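Local coordinates for protein leucyl-tRNA synthetase subunit alpha (Aquifex aeolicus, PDB 3PZ5) that is the isolated CP1 editing domain of leucyl-tRNA synthetase, the enzyme that charges tRNA with leucine, and probably hydrolyses the ester bond of mischarged aminoacyl-tRNA, at residues R84-G92 with R134-Y142. The protein carries 1 engineered substitution. Residues are numbered along the deposited sequence; the frame is centred on the assembly and turned at random.
Sequences RTMEEDKEG and RDWEFAKKY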
loop_
_atom_site.group_PDB
_atom_site.type_symbol
_atom_site.label_atom_id
_atom_site.label_comp_id
_atom_site.label_asym_id
_atom_site.label_seq_id
_atom_site.Cartn_x
_atom_site.Cartn_y
_atom_site.Cartn_z
ATOM N N ARG A 84 17.806 -6.812 1.508
ATOM C CA ARG A 84 16.389 -6.821 1.866
ATOM C C ARG A 84 15.456 -6.601 0.676
ATOM O O ARG A 84 14.365 -7.175 0.623
ATOM C CB ARG A 84 16.121 -5.766 2.939
ATOM C CG ARG A 84 15.268 -6.261 4.080
ATOM C CD ARG A 84 15.290 -5.288 5.236
ATOM N NE ARG A 84 14.305 -4.221 5.072
ATOM C CZ ARG A 84 14.093 -3.250 5.955
ATOM N NH1 ARG A 84 14.797 -3.197 7.079
ATOM N NH2 ARG A 84 13.173 -2.326 5.714
ATOM N N THR A 85 15.891 -5.773 -0.272
ATOM C CA THR A 85 15.051 -5.372 -1.403
ATOM C C THR A 85 15.663 -5.717 -2.770
ATOM O O THR A 85 15.170 -5.266 -3.810
ATOM C CB THR A 85 14.697 -3.855 -1.328
ATOM O OG1 THR A 85 13.686 -3.538 -2.296
ATOM C CG2 THR A 85 15.933 -2.976 -1.563
ATOM N N MET A 86 16.722 -6.526 -2.766
ATOM C CA MET A 86 17.464 -6.805 -3.997
ATOM C C MET A 86 18.076 -8.210 -4.062
ATOM O O MET A 86 18.384 -8.701 -5.152
ATOM C CB MET A 86 18.538 -5.729 -4.214
ATOM C CG MET A 86 18.802 -5.373 -5.673
ATOM S SD MET A 86 19.111 -3.603 -5.892
ATOM C CE MET A 86 17.431 -2.974 -5.982
ATOM N N GLU A 87 18.252 -8.852 -2.908
ATOM C CA GLU A 87 18.812 -10.207 -2.866
ATOM C C GLU A 87 17.801 -11.247 -2.373
ATOM O O GLU A 87 17.648 -12.309 -2.981
ATOM C CB GLU A 87 20.094 -10.247 -2.025
ATOM C CG GLU A 87 20.907 -11.535 -2.187
ATOM C CD GLU A 87 22.304 -11.452 -1.580
ATOM O OE1 GLU A 87 22.466 -10.818 -0.511
ATOM O OE2 GLU A 87 23.242 -12.033 -2.172
ATOM N N GLU A 88 17.121 -10.937 -1.274
ATOM C CA GLU A 88 16.131 -11.839 -0.692
ATOM C C GLU A 88 14.751 -11.608 -1.318
ATOM O O GLU A 88 14.342 -10.460 -1.529
ATOM C CB GLU A 88 16.111 -11.682 0.840
ATOM C CG GLU A 88 14.817 -12.083 1.569
ATOM C CD GLU A 88 14.546 -13.592 1.606
ATOM O OE1 GLU A 88 15.435 -14.395 1.237
ATOM O OE2 GLU A 88 13.427 -13.974 2.020
ATOM N N ASP A 89 14.055 -12.705 -1.623
ATOM C CA ASP A 89 12.686 -12.663 -2.146
ATOM C C ASP A 89 11.730 -11.988 -1.165
ATOM O O ASP A 89 12.001 -11.922 0.034
ATOM C CB ASP A 89 12.184 -14.078 -2.456
ATOM C CG ASP A 89 12.871 -14.695 -3.662
ATOM O OD1 ASP A 89 12.942 -14.030 -4.720
ATOM O OD2 ASP A 89 13.331 -15.853 -3.554
ATOM N N LYS A 90 10.609 -11.500 -1.686
ATOM C CA LYS A 90 9.603 -10.820 -0.877
ATOM C C LYS A 90 9.219 -11.652 0.340
ATOM O O LYS A 90 8.884 -12.834 0.213
ATOM C CB LYS A 90 8.355 -10.504 -1.713
ATOM C CG LYS A 90 8.625 -9.776 -3.034
ATOM C CD LYS A 90 9.190 -8.373 -2.830
ATOM C CE LYS A 90 9.705 -7.805 -4.137
ATOM N NZ LYS A 90 10.497 -6.568 -3.935
ATOM N N GLU A 91 9.291 -11.032 1.515
ATOM C CA GLU A 91 8.923 -11.692 2.765
ATOM C C GLU A 91 8.164 -10.716 3.656
ATOM O O GLU A 91 8.582 -9.569 3.829
ATOM C CB GLU A 91 10.169 -12.217 3.479
ATOM C CG GLU A 91 9.886 -13.035 4.738
ATOM C CD GLU A 91 11.149 -13.522 5.448
ATOM O OE1 GLU A 91 12.273 -13.287 4.942
ATOM O OE2 GLU A 91 11.013 -14.148 6.524
ATOM N N GLY A 92 7.051 -11.171 4.217
ATOM C CA GLY A 92 6.216 -10.299 5.032
ATOM C C GLY A 92 5.234 -11.017 5.929
ATOM O O GLY A 92 5.051 -12.232 5.818
ATOM N N ARG A 134 7.224 -3.945 -7.924
ATOM C CA ARG A 134 7.662 -4.356 -6.600
ATOM C C ARG A 134 6.474 -4.883 -5.783
ATOM O O ARG A 134 6.568 -5.943 -5.155
ATOM C CB ARG A 134 8.369 -3.191 -5.908
ATOM C CG ARG A 134 9.693 -3.567 -5.284
ATOM C CD ARG A 134 10.709 -2.437 -5.405
ATOM N NE ARG A 134 11.345 -2.407 -6.728
ATOM C CZ ARG A 134 12.551 -1.898 -6.981
ATOM N NH1 ARG A 134 13.285 -1.372 -6.005
ATOM N NH2 ARG A 134 13.030 -1.923 -8.217
ATOM N N ASP A 135 5.354 -4.160 -5.829
ATOM C CA ASP A 135 4.099 -4.599 -5.199
ATOM C C ASP A 135 3.483 -5.823 -5.872
ATOM O O ASP A 135 2.820 -6.624 -5.214
ATOM C CB ASP A 135 3.067 -3.468 -5.182
ATOM C CG ASP A 135 3.476 -2.313 -4.291
ATOM O OD1 ASP A 135 4.310 -2.510 -3.384
ATOM O OD2 ASP A 135 2.948 -1.200 -4.497
ATOM N N TRP A 136 3.690 -5.947 -7.182
ATOM C CA TRP A 136 3.175 -7.079 -7.954
ATOM C C TRP A 136 3.800 -8.389 -7.473
ATOM O O TRP A 136 3.099 -9.373 -7.248
ATOM C CB TRP A 136 3.441 -6.876 -9.450
ATOM C CG TRP A 136 2.786 -7.904 -10.333
ATOM C CD1 TRP A 136 1.519 -7.860 -10.836
ATOM C CD2 TRP A 136 3.369 -9.122 -10.821
ATOM N NE1 TRP A 136 1.274 -8.975 -11.606
ATOM C CE2 TRP A 136 2.391 -9.766 -11.612
ATOM C CE3 TRP A 136 4.623 -9.733 -10.665
ATOM C CZ2 TRP A 136 2.624 -10.994 -12.248
ATOM C CZ3 TRP A 136 4.856 -10.955 -11.298
ATOM C CH2 TRP A 136 3.858 -11.571 -12.079
ATOM N N GLU A 137 5.119 -8.377 -7.304
ATOM C CA GLU A 137 5.863 -9.534 -6.823
ATOM C C GLU A 137 5.375 -10.005 -5.449
ATOM O O GLU A 137 5.158 -11.203 -5.237
ATOM C CB GLU A 137 7.361 -9.220 -6.806
ATOM C CG GLU A 137 7.961 -9.104 -8.207
ATOM C CD GLU A 137 9.204 -8.224 -8.280
ATOM O OE1 GLU A 137 9.373 -7.321 -7.430
ATOM O OE2 GLU A 137 10.011 -8.429 -9.212
ATOM N N PHE A 138 5.179 -9.054 -4.535
ATOM C CA PHE A 138 4.689 -9.358 -3.190
ATOM C C PHE A 138 3.292 -9.989 -3.231
ATOM O O PHE A 138 3.045 -10.994 -2.560
ATOM C CB PHE A 138 4.708 -8.098 -2.304
ATOM C CG PHE A 138 4.417 -8.367 -0.850
ATOM C CD1 PHE A 138 3.126 -8.222 -0.346
ATOM C CD2 PHE A 138 5.429 -8.765 0.015
ATOM C CE1 PHE A 138 2.848 -8.471 1.000
ATOM C CE2 PHE A 138 5.162 -9.023 1.358
ATOM C CZ PHE A 138 3.870 -8.873 1.853
ATOM N N ALA A 139 2.399 -9.406 -4.035
ATOM C CA ALA A 139 1.023 -9.893 -4.185
ATOM C C ALA A 139 0.965 -11.276 -4.833
ATOM O O ALA A 139 0.067 -12.068 -4.546
ATOM C CB ALA A 139 0.193 -8.895 -4.979
ATOM N N LYS A 140 1.922 -11.549 -5.716
ATOM C CA LYS A 140 2.066 -12.852 -6.352
ATOM C C LYS A 140 2.413 -13.917 -5.298
ATOM O O LYS A 140 1.834 -15.002 -5.283
ATOM C CB LYS A 140 3.147 -12.780 -7.438
ATOM C CG LYS A 140 2.916 -13.689 -8.649
ATOM C CD LYS A 140 3.583 -15.059 -8.483
ATOM C CE LYS A 140 3.181 -16.023 -9.603
ATOM N NZ LYS A 140 1.766 -16.500 -9.484
ATOM N N LYS A 141 3.341 -13.582 -4.407
ATOM C CA LYS A 141 3.791 -14.487 -3.353
ATOM C C LYS A 141 2.700 -14.744 -2.310
ATOM O O LYS A 141 2.543 -15.868 -1.825
ATOM C CB LYS A 141 5.040 -13.909 -2.677
ATOM C CG LYS A 141 5.701 -14.792 -1.618
ATOM C CD LYS A 141 6.630 -15.827 -2.245
ATOM C CE LYS A 141 7.934 -15.972 -1.455
ATOM N NZ LYS A 141 7.728 -16.192 0.011
ATOM N N TYR A 142 1.943 -13.700 -1.977
ATOM C CA TYR A 142 0.966 -13.777 -0.893
ATOM C C TYR A 142 -0.497 -13.750 -1.345
ATOM O O TYR A 142 -1.410 -13.619 -0.524
ATOM C CB TYR A 142 1.273 -12.709 0.159
ATOM C CG TYR A 142 2.563 -12.990 0.902
ATOM C CD1 TYR A 142 2.591 -13.890 1.972
ATOM C CD2 TYR A 142 3.760 -12.380 0.523
ATOM C CE1 TYR A 142 3.774 -14.163 2.653
ATOM C CE2 TYR A 142 4.951 -12.645 1.198
ATOM C CZ TYR A 142 4.951 -13.539 2.264
ATOM O OH TYR A 142 6.120 -13.814 2.940
#
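Lys90 lies along the side of helix 133-142, and Tyr142 of the same helix reaches across to the backbone of Gly92. The Lys90 chain meets the helix at three levels. Its CB sits 3.8 Å from CD2 of Phe138, at a slant to the ring. Its CG packs on the backbone of Phe138. A bend at chi2 (-65°) then turns the outer chain along the helix toward Glu137 and Arg134. There CE of Lys90 lies 3.3 Å from OE1 of Glu137, while NZ of Lys90 makes a long salt bridge of 3.7 Å to that same oxygen. The Lys90 chain runs roughly perpendicular to that of Arg134, with NZ of Lys90 3.4 Å from CG of Arg134. Toward Lys90 it is the aliphatic part of Arg134 that touches, while its guanidinium group reaches on toward Thr85 and Met86.

Phe138 turns its ring edge to the loop, CE2 lying 4.0 Å from CA of Gly92. CD2 of Tyr142 rests over the rim of one face of this ring. Tyr142 has CG anti to its own carbonyl carbon (chi1 -68°), and its hydroxyl ends beside Gly92. N of Gly92 donates a hydrogen bond to OH of Tyr142 at 3.1 Å, with an N-H...O angle of 155°. A phenylalanine in its place would probably leave this amide without its acceptor and the start of the strand less firmly tied to the helix.

Glu91 points away from the helix and forms a salt bridge with Lys75 of helix 66-78. Its backbone pairs with Asn114, just beyond strand 107-113, and Trp111 of that strand meets the Tyr142 ring. The contact therefore joins helix 133-142, at the surface of the editing domain, to the loop that leads from helix 81-84 into strand 92-100.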